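PDB 2W40: glycerol kinase, putative from Plasmodium falciparum, which probably phosphorylates glycerol with ATP to give sn-glycerol 3-phosphate, the first step of glycerol breakdown. Local coordinates for residues C[103-117]-C[134-148]. Numbering follows the deposited sequence. Where two conformers were deposited one is given.
Sequences IVWLDTRVEELVTEF and FNTYFSAFKILWLIQ. With EDO (1,2-ethanediol), chain B.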
ATOM      1  N   ILE C 103      23.431  -4.179 -14.597  1.00  7.05           N
ATOM      2  CA  ILE C 103      22.084  -4.623 -14.440  1.00  7.14           C
ATOM      3  C   ILE C 103      22.050  -5.600 -13.260  1.00  5.88           C
ATOM      4  O   ILE C 103      22.760  -6.623 -13.245  1.00  7.41           O
ATOM      5  CB  ILE C 103      21.514  -5.318 -15.693  1.00  6.92           C
ATOM      6  CG1 ILE C 103      21.521  -4.315 -16.895  1.00  8.41           C
ATOM      7  CG2 ILE C 103      20.051  -5.733 -15.419  1.00  8.67           C
ATOM      8  CD1 ILE C 103      21.068  -4.895 -18.231  1.00  8.76           C
ATOM      9  N   VAL C 104      21.301  -5.171 -12.227  1.00  6.29           N
ATOM     10  CA  VAL C 104      21.384  -5.792 -10.885  1.00  6.95           C
ATOM     11  C   VAL C 104      20.597  -7.084 -10.896  1.00  6.71           C
ATOM     12  O   VAL C 104      19.642  -7.301 -11.720  1.00  8.02           O
ATOM     13  CB  VAL C 104      20.932  -4.766  -9.790  1.00  5.30           C
ATOM     14  CG1 VAL C 104      21.054  -5.257  -8.380  1.00  6.77           C
ATOM     15  CG2 VAL C 104      21.786  -3.480  -9.885  1.00  7.54           C
ATOM     16  N   TRP C 105      20.928  -7.935  -9.939  1.00  6.99           N
ATOM     17  CA  TRP C 105      20.200  -9.231  -9.738  1.00  5.45           C
ATOM     18  C   TRP C 105      18.677  -9.016  -9.651  1.00  7.21           C
ATOM     19  O   TRP C 105      17.927  -9.884  -9.964  1.00  9.22           O
ATOM     20  CB  TRP C 105      20.840  -9.994  -8.574  1.00  6.72           C
ATOM     21  CG  TRP C 105      20.753  -9.329  -7.247  1.00  6.52           C
ATOM     22  CD1 TRP C 105      21.684  -8.503  -6.710  1.00  6.81           C
ATOM     23  CD2 TRP C 105      19.732  -9.510  -6.235  1.00  6.11           C
ATOM     24  NE1 TRP C 105      21.316  -8.144  -5.417  1.00  9.01           N
ATOM     25  CE2 TRP C 105      20.127  -8.738  -5.101  1.00  5.71           C
ATOM     26  CE3 TRP C 105      18.592 -10.329  -6.122  1.00  8.95           C
ATOM     27  CZ2 TRP C 105      19.320  -8.695  -3.897  1.00  8.12           C
ATOM     28  CZ3 TRP C 105      17.852 -10.317  -4.966  1.00  7.34           C
ATOM     29  CH2 TRP C 105      18.213  -9.496  -3.869  1.00  9.93           C
ATOM     30  N   LEU C 106      18.276  -7.960  -8.977  1.00  7.46           N
ATOM     31  CA  LEU C 106      16.861  -7.572  -8.764  1.00  7.76           C
ATOM     32  C   LEU C 106      16.099  -7.082 -10.024  1.00  8.30           C
ATOM     33  O   LEU C 106      14.857  -6.976  -9.989  1.00  9.82           O
ATOM     34  CB  LEU C 106      16.762  -6.500  -7.684  1.00  7.41           C
ATOM     35  CG  LEU C 106      16.886  -6.962  -6.224  1.00  8.21           C
ATOM     36  CD1 LEU C 106      17.101  -5.721  -5.269  1.00 10.92           C
ATOM     37  CD2 LEU C 106      15.610  -7.849  -5.807  1.00  9.49           C
ATOM     38  N   ASP C 107      16.824  -6.824 -11.109  1.00  7.22           N
ATOM     39  CA  ASP C 107      16.210  -6.353 -12.352  1.00  7.08           C
ATOM     40  C   ASP C 107      15.356  -7.492 -12.908  1.00 10.10           C
ATOM     41  O   ASP C 107      15.757  -8.626 -12.924  1.00 10.29           O
ATOM     42  CB  ASP C 107      17.318  -5.972 -13.361  1.00  6.75           C
ATOM     43  CG  ASP C 107      16.805  -5.321 -14.632  1.00  8.83           C
ATOM     44  OD1 ASP C 107      16.876  -4.067 -14.758  1.00  8.61           O
ATOM     45  OD2 ASP C 107      16.321  -6.119 -15.461  1.00 10.84           O
ATOM     46  N   THR C 108      14.208  -7.117 -13.442  1.00  9.94           N
ATOM     47  CA  THR C 108      13.317  -8.106 -14.048  1.00  9.72           C
ATOM     48  C   THR C 108      12.829  -7.772 -15.461  1.00  9.95           C
ATOM     49  O   THR C 108      11.796  -8.314 -15.924  1.00 11.52           O
ATOM     50  CB  THR C 108      12.055  -8.289 -13.150  1.00 10.20           C
ATOM     51  OG1 THR C 108      11.402  -7.035 -12.903  1.00 15.50           O
ATOM     52  CG2 THR C 108      12.404  -8.972 -11.836  1.00 14.93           C
ATOM     53  N   ARG C 109      13.562  -6.917 -16.175  1.00  9.18           N
ATOM     54  CA  ARG C 109      13.173  -6.486 -17.504  1.00  9.50           C
ATOM     55  C   ARG C 109      13.147  -7.660 -18.463  1.00  9.38           C
ATOM     56  O   ARG C 109      12.545  -7.550 -19.578  1.00 11.36           O
ATOM     57  CB  ARG C 109      14.140  -5.391 -18.064  1.00  8.69           C
ATOM     58  CG  ARG C 109      15.375  -5.858 -18.718  1.00  8.85           C
ATOM     59  CD  ARG C 109      16.414  -4.762 -18.926  1.00 10.47           C
ATOM     60  NE  ARG C 109      16.888  -4.083 -17.765  1.00  9.51           N
ATOM     61  CZ  ARG C 109      17.590  -2.978 -17.807  1.00 11.23           C
ATOM     62  NH1 ARG C 109      17.889  -2.388 -18.981  1.00 10.90           N
ATOM     63  NH2 ARG C 109      17.964  -2.408 -16.704  1.00 10.26           N
ATOM     64  N   VAL C 110      13.880  -8.747 -18.111  1.00  8.85           N
ATOM     65  CA  VAL C 110      13.959  -9.871 -19.032  1.00 10.96           C
ATOM     66  C   VAL C 110      12.815 -10.870 -18.905  1.00 11.21           C
ATOM     67  O   VAL C 110      12.896 -11.992 -19.502  1.00 11.50           O
ATOM     68  CB  VAL C 110      15.344 -10.572 -18.900  1.00  9.46           C
ATOM     69  CG1 VAL C 110      16.533  -9.553 -19.154  1.00 11.15           C
ATOM     70  CG2 VAL C 110      15.473 -11.235 -17.499  1.00  9.28           C
ATOM     71  N   GLU C 111      11.793 -10.515 -18.127  1.00 12.67           N
ATOM     72  CA  GLU C 111      10.614 -11.409 -17.934  1.00 13.18           C
ATOM     73  C   GLU C 111      10.126 -11.954 -19.276  1.00 14.21           C
ATOM     74  O   GLU C 111       9.923 -13.129 -19.436  1.00 14.10           O
ATOM     75  CB  GLU C 111       9.511 -10.635 -17.203  1.00 14.89           C
ATOM     76  CG  GLU C 111       8.155 -11.372 -16.993  1.00 14.10           C
ATOM     77  CD  GLU C 111       7.043 -10.475 -16.343  1.00 18.55           C
ATOM     78  OE1 GLU C 111       7.276  -9.290 -15.909  1.00 18.49           O
ATOM     79  OE2 GLU C 111       5.898 -10.964 -16.234  1.00 23.01           O
ATOM     80  N   GLU C 112       9.900 -11.048 -20.233  0.50 15.01           N
ATOM     81  CA  GLU C 112       9.372 -11.455 -21.555  0.50 14.88           C
ATOM     82  C   GLU C 112      10.272 -12.482 -22.302  0.50 13.50           C
ATOM     83  O   GLU C 112       9.785 -13.529 -22.791  0.50 14.33           O
ATOM     84  CB  GLU C 112       9.027 -10.221 -22.437  0.50 16.10           C
ATOM     85  CG  GLU C 112       8.671 -10.607 -23.867  0.50 17.46           C
ATOM     86  CD  GLU C 112       8.232  -9.440 -24.765  0.50 18.80           C
ATOM     87  OE1 GLU C 112       8.556  -8.252 -24.478  0.50 22.72           O
ATOM     88  OE2 GLU C 112       7.605  -9.737 -25.798  0.50 22.91           O
ATOM     89  N   LEU C 113      11.586 -12.224 -22.287  1.00 12.33           N
ATOM     90  CA  LEU C 113      12.646 -13.113 -22.857  1.00 11.31           C
ATOM     91  C   LEU C 113      12.651 -14.431 -22.200  1.00  9.92           C
ATOM     92  O   LEU C 113      12.766 -15.475 -22.888  1.00 11.93           O
ATOM     93  CB  LEU C 113      14.106 -12.545 -22.831  1.00 12.97           C
ATOM     94  CG  LEU C 113      14.485 -11.508 -23.814  1.00 13.98           C
ATOM     95  CD1 LEU C 113      15.824 -10.880 -23.233  1.00 13.76           C
ATOM     96  CD2 LEU C 113      14.584 -12.169 -25.188  1.00 16.42           C
ATOM     97  N   VAL C 114      12.580 -14.433 -20.853  1.00 10.83           N
ATOM     98  CA  VAL C 114      12.540 -15.735 -20.165  1.00 10.03           C
ATOM     99  C   VAL C 114      11.307 -16.593 -20.547  1.00 10.72           C
ATOM    100  O   VAL C 114      11.432 -17.750 -20.803  1.00 11.58           O
ATOM    101  CB  VAL C 114      12.668 -15.548 -18.610  1.00 10.04           C
ATOM    102  CG1 VAL C 114      12.362 -16.840 -17.822  1.00 11.18           C
ATOM    103  CG2 VAL C 114      14.048 -14.921 -18.253  1.00  9.11           C
ATOM    104  N   THR C 115      10.120 -15.974 -20.643  1.00 12.54           N
ATOM    105  CA  THR C 115       8.918 -16.639 -21.139  1.00 13.93           C
ATOM    106  C   THR C 115       9.148 -17.218 -22.538  1.00 14.21           C
ATOM    107  O   THR C 115       8.919 -18.412 -22.777  1.00 16.05           O
ATOM    108  CB  THR C 115       7.773 -15.685 -21.104  1.00 14.74           C
ATOM    109  OG1 THR C 115       7.589 -15.279 -19.758  1.00 17.53           O
ATOM    110  CG2 THR C 115       6.453 -16.331 -21.686  1.00 17.46           C
ATOM    111  N   GLU C 116       9.780 -16.457 -23.398  1.00 14.77           N
ATOM    112  CA  GLU C 116      10.062 -16.916 -24.791  1.00 15.73           C
ATOM    113  C   GLU C 116      11.020 -18.094 -24.885  1.00 13.91           C
ATOM    114  O   GLU C 116      10.745 -19.155 -25.532  1.00 17.35           O
ATOM    115  CB  GLU C 116      10.572 -15.753 -25.616  1.00 14.57           C
ATOM    116  CG  GLU C 116      10.996 -16.166 -27.006  1.00 18.76           C
ATOM    117  CD  GLU C 116      11.932 -15.256 -27.748  1.00 22.65           C
ATOM    118  OE1 GLU C 116      12.187 -14.108 -27.359  1.00 27.02           O
ATOM    119  OE2 GLU C 116      12.407 -15.755 -28.780  1.00 33.42           O
ATOM    120  N   PHE C 117      12.173 -17.959 -24.166  1.00 11.38           N
ATOM    121  CA  PHE C 117      13.139 -18.998 -24.197  1.00 12.52           C
ATOM    122  C   PHE C 117      12.702 -20.229 -23.464  1.00 11.84           C
ATOM    123  O   PHE C 117      13.079 -21.388 -23.847  1.00 13.71           O
ATOM    124  CB  PHE C 117      14.472 -18.488 -23.599  1.00 11.98           C
ATOM    125  CG  PHE C 117      15.341 -17.736 -24.590  1.00 12.97           C
ATOM    126  CD1 PHE C 117      14.827 -16.651 -25.260  1.00 12.78           C
ATOM    127  CD2 PHE C 117      16.607 -18.168 -24.913  1.00 13.41           C
ATOM    128  CE1 PHE C 117      15.610 -15.976 -26.214  1.00 12.68           C
ATOM    129  CE2 PHE C 117      17.407 -17.512 -25.825  1.00 13.65           C
ATOM    130  CZ  PHE C 117      16.901 -16.414 -26.512  1.00 14.99           C
ATOM    131  N   PHE C 134      15.757 -21.425 -16.261  1.00  9.22           N
ATOM    132  CA  PHE C 134      15.778 -20.027 -16.698  1.00  8.43           C
ATOM    133  C   PHE C 134      14.992 -19.212 -15.688  1.00  7.65           C
ATOM    134  O   PHE C 134      13.893 -19.591 -15.250  1.00  9.15           O
ATOM    135  CB  PHE C 134      15.085 -19.875 -18.084  1.00  8.45           C
ATOM    136  CG  PHE C 134      15.835 -20.498 -19.264  1.00 10.41           C
ATOM    137  CD1 PHE C 134      17.218 -20.763 -19.249  1.00  9.51           C
ATOM    138  CD2 PHE C 134      15.159 -20.838 -20.421  1.00 11.64           C
ATOM    139  CE1 PHE C 134      17.901 -21.334 -20.370  1.00 10.73           C
ATOM    140  CE2 PHE C 134      15.876 -21.432 -21.497  1.00  9.94           C
ATOM    141  CZ  PHE C 134      17.197 -21.585 -21.504  1.00 11.10           C
ATOM    142  N   ASN C 135      15.515 -18.008 -15.429  1.00  8.20           N
ATOM    143  CA  ASN C 135      14.876 -17.060 -14.559  1.00  8.33           C
ATOM    144  C   ASN C 135      15.345 -15.642 -14.872  1.00  7.94           C
ATOM    145  O   ASN C 135      16.219 -15.469 -15.700  1.00  8.06           O
ATOM    146  CB  ASN C 135      15.093 -17.478 -13.089  1.00 10.13           C
ATOM    147  CG  ASN C 135      16.556 -17.519 -12.712  1.00  7.40           C
ATOM    148  OD1 ASN C 135      17.333 -16.562 -13.090  1.00  9.23           O
ATOM    149  ND2 ASN C 135      16.950 -18.548 -11.914  1.00  8.77           N
ATOM    150  N   THR C 136      14.757 -14.672 -14.200  1.00  8.93           N
ATOM    151  CA  THR C 136      15.109 -13.271 -14.407  1.00  9.37           C
ATOM    152  C   THR C 136      16.286 -12.818 -13.566  1.00  9.50           C
ATOM    153  O   THR C 136      16.705 -11.630 -13.661  1.00 11.46           O
ATOM    154  CB  THR C 136      13.944 -12.304 -14.133  1.00 10.52           C
ATOM    155  OG1 THR C 136      13.610 -12.466 -12.770  1.00 13.26           O
ATOM    156  CG2 THR C 136      12.693 -12.654 -14.994  1.00 11.69           C
ATOM    157  N   TYR C 137      16.776 -13.747 -12.745  1.00  9.55           N
ATOM    158  CA  TYR C 137      17.637 -13.488 -11.546  1.00  8.46           C
ATOM    159  C   TYR C 137      19.146 -13.620 -11.935  1.00  8.21           C
ATOM    160  O   TYR C 137      19.969 -12.722 -11.601  1.00 10.73           O
ATOM    161  CB  TYR C 137      17.226 -14.539 -10.510  1.00  9.66           C
ATOM    162  CG  TYR C 137      18.028 -14.610  -9.227  1.00  7.70           C
ATOM    163  CD1 TYR C 137      18.619 -13.465  -8.650  1.00  9.60           C
ATOM    164  CD2 TYR C 137      18.067 -15.772  -8.551  1.00  9.82           C
ATOM    165  CE1 TYR C 137      19.325 -13.593  -7.388  1.00  8.57           C
ATOM    166  CE2 TYR C 137      18.779 -15.896  -7.376  1.00  9.13           C
ATOM    167  CZ  TYR C 137      19.356 -14.799  -6.772  1.00  9.91           C
ATOM    168  OH  TYR C 137      20.030 -14.988  -5.566  1.00 11.21           O
ATOM    169  N   PHE C 138      19.506 -14.756 -12.574  1.00  7.17           N
ATOM    170  CA  PHE C 138      20.884 -15.028 -13.041  1.00  7.52           C
ATOM    171  C   PHE C 138      21.371 -14.097 -14.118  1.00  7.28           C
ATOM    172  O   PHE C 138      20.601 -13.369 -14.648  1.00  9.53           O
ATOM    173  CB  PHE C 138      21.052 -16.476 -13.337  1.00  9.61           C
ATOM    174  CG  PHE C 138      21.245 -17.355 -12.106  1.00  9.09           C
ATOM    175  CD1 PHE C 138      20.808 -16.972 -10.843  1.00 10.09           C
ATOM    176  CD2 PHE C 138      21.971 -18.532 -12.229  1.00  8.35           C
ATOM    177  CE1 PHE C 138      21.051 -17.803  -9.720  1.00 11.22           C
ATOM    178  CE2 PHE C 138      22.198 -19.376 -11.126  1.00 11.20           C
ATOM    179  CZ  PHE C 138      21.677 -19.012  -9.888  1.00  9.57           C
ATOM    180  N   SER C 139      22.672 -14.081 -14.390  1.00  8.26           N
ATOM    181  CA  SER C 139      23.237 -13.039 -15.270  1.00  5.89           C
ATOM    182  C   SER C 139      22.801 -13.212 -16.740  1.00  7.89           C
ATOM    183  O   SER C 139      22.701 -12.195 -17.466  1.00  8.06           O
ATOM    184  CB  SER C 139      24.765 -13.068 -15.243  1.00  7.14           C
ATOM    185  OG  SER C 139      25.242 -12.936 -13.934  1.00  8.21           O
ATOM    186  N   ALA C 140      22.623 -14.475 -17.151  1.00  7.49           N
ATOM    187  CA  ALA C 140      22.611 -14.807 -18.614  1.00  7.23           C
ATOM    188  C   ALA C 140      21.543 -14.002 -19.387  1.00  6.16           C
ATOM    189  O   ALA C 140      21.839 -13.474 -20.462  1.00  7.20           O
ATOM    190  CB  ALA C 140      22.356 -16.274 -18.855  1.00  8.70           C
ATOM    191  N   PHE C 141      20.328 -13.935 -18.868  1.00  7.07           N
ATOM    192  CA  PHE C 141      19.291 -13.191 -19.673  1.00  7.62           C
ATOM    193  C   PHE C 141      19.511 -11.711 -19.714  1.00  7.90           C
ATOM    194  O   PHE C 141      19.138 -11.059 -20.684  1.00  8.65           O
ATOM    195  CB  PHE C 141      17.858 -13.470 -19.196  1.00  8.30           C
ATOM    196  CG  PHE C 141      17.313 -14.797 -19.677  1.00  8.83           C
ATOM    197  CD1 PHE C 141      16.650 -14.855 -20.888  1.00 10.44           C
ATOM    198  CD2 PHE C 141      17.459 -15.952 -18.949  1.00  6.30           C
ATOM    199  CE1 PHE C 141      16.140 -16.037 -21.410  1.00 11.66           C
ATOM    200  CE2 PHE C 141      16.943 -17.144 -19.459  1.00  7.92           C
ATOM    201  CZ  PHE C 141      16.280 -17.174 -20.706  1.00  9.12           C
ATOM    202  N   LYS C 142      20.182 -11.179 -18.695  1.00  7.15           N
ATOM    203  CA  LYS C 142      20.649  -9.759 -18.739  1.00  8.11           C
ATOM    204  C   LYS C 142      21.719  -9.533 -19.799  1.00  7.48           C
ATOM    205  O   LYS C 142      21.697  -8.514 -20.510  1.00  9.14           O
ATOM    206  CB  LYS C 142      21.090  -9.398 -17.339  1.00  9.26           C
ATOM    207  CG  LYS C 142      19.818  -9.403 -16.545  1.00 15.41           C
ATOM    208  CD  LYS C 142      19.861 -10.370 -15.476  1.00 25.32           C
ATOM    209  CE  LYS C 142      20.119  -9.803 -14.158  1.00 25.64           C
ATOM    210  NZ  LYS C 142      18.906  -9.883 -13.362  1.00 20.99           N
ATOM    211  N   ILE C 143      22.612 -10.484 -19.943  1.00  7.04           N
ATOM    212  CA  ILE C 143      23.642 -10.355 -20.918  1.00  8.03           C
ATOM    213  C   ILE C 143      22.932 -10.386 -22.298  1.00  8.26           C
ATOM    214  O   ILE C 143      23.270  -9.626 -23.203  1.00  8.71           O
ATOM    215  CB  ILE C 143      24.605 -11.531 -20.795  1.00  8.21           C
ATOM    216  CG1 ILE C 143      25.456 -11.441 -19.455  1.00  7.45           C
ATOM    217  CG2 ILE C 143      25.543 -11.615 -22.021  1.00  9.27           C
ATOM    218  CD1 ILE C 143      26.152 -12.826 -18.989  1.00  9.34           C
ATOM    219  N   LEU C 144      22.037 -11.385 -22.479  1.00  8.59           N
ATOM    220  CA  LEU C 144      21.270 -11.495 -23.706  1.00  9.68           C
ATOM    221  C   LEU C 144      20.524 -10.204 -24.046  1.00  8.29           C
ATOM    222  O   LEU C 144      20.562  -9.696 -25.192  1.00 11.35           O
ATOM    223  CB  LEU C 144      20.336 -12.658 -23.659  1.00 11.15           C
ATOM    224  CG  LEU C 144      19.451 -12.899 -24.938  1.00 11.46           C
ATOM    225  CD1 LEU C 144      20.277 -13.111 -26.195  1.00 11.70           C
ATOM    226  CD2 LEU C 144      18.491 -14.094 -24.652  1.00 10.60           C
ATOM    227  N   TRP C 145      19.859  -9.629 -23.098  1.00  9.72           N
ATOM    228  CA  TRP C 145      19.178  -8.397 -23.315  1.00  8.73           C
ATOM    229  C   TRP C 145      20.122  -7.313 -23.813  1.00  9.70           C
ATOM    230  O   TRP C 145      19.804  -6.565 -24.764  1.00 11.49           O
ATOM    231  CB  TRP C 145      18.517  -7.919 -22.024  1.00 10.89           C
ATOM    232  CG  TRP C 145      17.637  -6.719 -22.209  1.00 12.41           C
ATOM    233  CD1 TRP C 145      16.288  -6.723 -22.475  1.00 14.08           C
ATOM    234  CD2 TRP C 145      18.018  -5.350 -22.151  1.00 10.44           C
ATOM    235  NE1 TRP C 145      15.840  -5.430 -22.545  1.00 13.73           N
ATOM    236  CE2 TRP C 145      16.870  -4.584 -22.404  1.00 13.21           C
ATOM    237  CE3 TRP C 145      19.232  -4.693 -21.949  1.00 11.62           C
ATOM    238  CZ2 TRP C 145      16.885  -3.199 -22.382  1.00 12.36           C
ATOM    239  CZ3 TRP C 145      19.245  -3.313 -21.942  1.00 12.31           C
ATOM    240  CH2 TRP C 145      18.078  -2.598 -22.214  1.00 13.74           C
ATOM    241  N   LEU C 146      21.284  -7.180 -23.187  1.00 10.28           N
ATOM    242  CA  LEU C 146      22.314  -6.179 -23.583  1.00 10.90           C
ATOM    243  C   LEU C 146      22.747  -6.376 -25.049  1.00 10.67           C
ATOM    244  O   LEU C 146      22.828  -5.429 -25.815  1.00 13.87           O
ATOM    245  CB  LEU C 146      23.508  -6.184 -22.618  1.00 11.53           C
ATOM    246  CG  LEU C 146      23.158  -5.549 -21.279  1.00 12.71           C
ATOM    247  CD1 LEU C 146      24.275  -5.965 -20.262  1.00 13.45           C
ATOM    248  CD2 LEU C 146      22.992  -4.044 -21.451  1.00 14.43           C
ATOM    249  N   ILE C 147      23.006  -7.600 -25.443  1.00  9.66           N
ATOM    250  CA  ILE C 147      23.415  -7.979 -26.791  1.00 11.30           C
ATOM    251  C   ILE C 147      22.299  -7.653 -27.788  1.00 12.29           C
ATOM    252  O   ILE C 147      22.563  -7.049 -28.812  1.00 13.23           O
ATOM    253  CB  ILE C 147      23.706  -9.501 -26.843  1.00  9.02           C
ATOM    254  CG1 ILE C 147      25.027  -9.856 -26.135  1.00 10.49           C
ATOM    255  CG2 ILE C 147      23.856 -10.085 -28.258  1.00 12.54           C
ATOM    256  CD1 ILE C 147      25.187 -11.387 -25.952  1.00 10.04           C
ATOM    257  N   GLN C 148      21.049  -7.957 -27.431  1.00 12.51           N
ATOM    258  CA  GLN C 148      19.922  -7.703 -28.294  1.00 14.25           C
ATOM    259  C   GLN C 148      19.584  -6.246 -28.429  1.00 14.16           C
ATOM    260  O   GLN C 148      18.964  -5.856 -29.449  1.00 16.36           O
ATOM    261  CB  GLN C 148      18.673  -8.446 -27.813  1.00 14.71           C
ATOM    262  CG  GLN C 148      18.709  -9.917 -27.955  1.00 14.04           C
ATOM    263  CD  GLN C 148      17.371 -10.530 -27.694  1.00 16.47           C
ATOM    264  OE1 GLN C 148      16.439  -9.883 -27.150  1.00 22.43           O
ATOM    265  NE2 GLN C 148      17.242 -11.790 -28.099  1.00 17.61           N
TER
HETATM  266  C1  EDO B1514      12.758  -2.222 -10.588  1.00 21.31           C
HETATM  267  O1  EDO B1514      11.363  -1.533 -10.818  1.00 18.42           O
HETATM  268  C2  EDO B1514      13.086  -3.656  -9.957  1.00 28.33           C
HETATM  269  O2  EDO B1514      13.167  -5.034 -10.545  1.00 20.35           O
HETATM  270  O   HOH W   1      15.251 -10.755 -10.946  1.00 12.38           O
HETATM  271  O   HOH W   2      14.514 -13.202 -28.638  1.00 29.44           O
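R109 lies across one face of the W145 indole: its CD stands 3.6 Å from the centroid of the five-membered ring, a CH-pi contact, and its CZ is over the six-membered ring in a cation-pi pair. The guanidinium is nearly perpendicular to the indole (79°), with NH1 turned toward the ring. D107 helps fix that pose, its carboxylate taking NE and NH2 of R109 side-on while OD2 also accepts the backbone N of R109 in an Asx turn and Y45 N donates to OD1; E46 is a second salt-bridge partner of NH2.

Further along, helix 111-117 crosses helix 140-148 at 105°. L113 is a knob among F141, L144, W145 and Q148. V114 sets CG2 over the centre of the F141 ring, 3.5 Å from its centroid; with chi1 at 169°, this methyl is directed away from the carbonyl carbon while CG1 turns to F134. The edge of F141 meets the face of F117 in an offset edge-to-face pair, and L144 CD2 packs on F117 CZ. Water 2 links E116 OE1 to Q148 NE2.

K142 ties the loops together. Its chain, bent at chi2, chi3 and chi4, brings NZ to V104 O at 3.1 Å and, in the carbonyl plane, to T136 O at 2.8 Å. V104 O also accepts D107 N, closing a type I turn. The buried ammonium probably eases the approach of D107 O to T136 O, two acceptors 3.2 Å apart.

Beyond this, W105 CE3 touches Y137 CE1 at 3.6 Å, their rings rim to rim. Y137 OH hydrogen-bonds bound glycerol, and the W105 side chain lies near T270, which contacts ADP in another structure of this enzyme, so these crossed helices and their preceding loops in the N-terminal FGGY domain border the interdomain active-site cleft of the sugar kinase/Hsp70/actin fold.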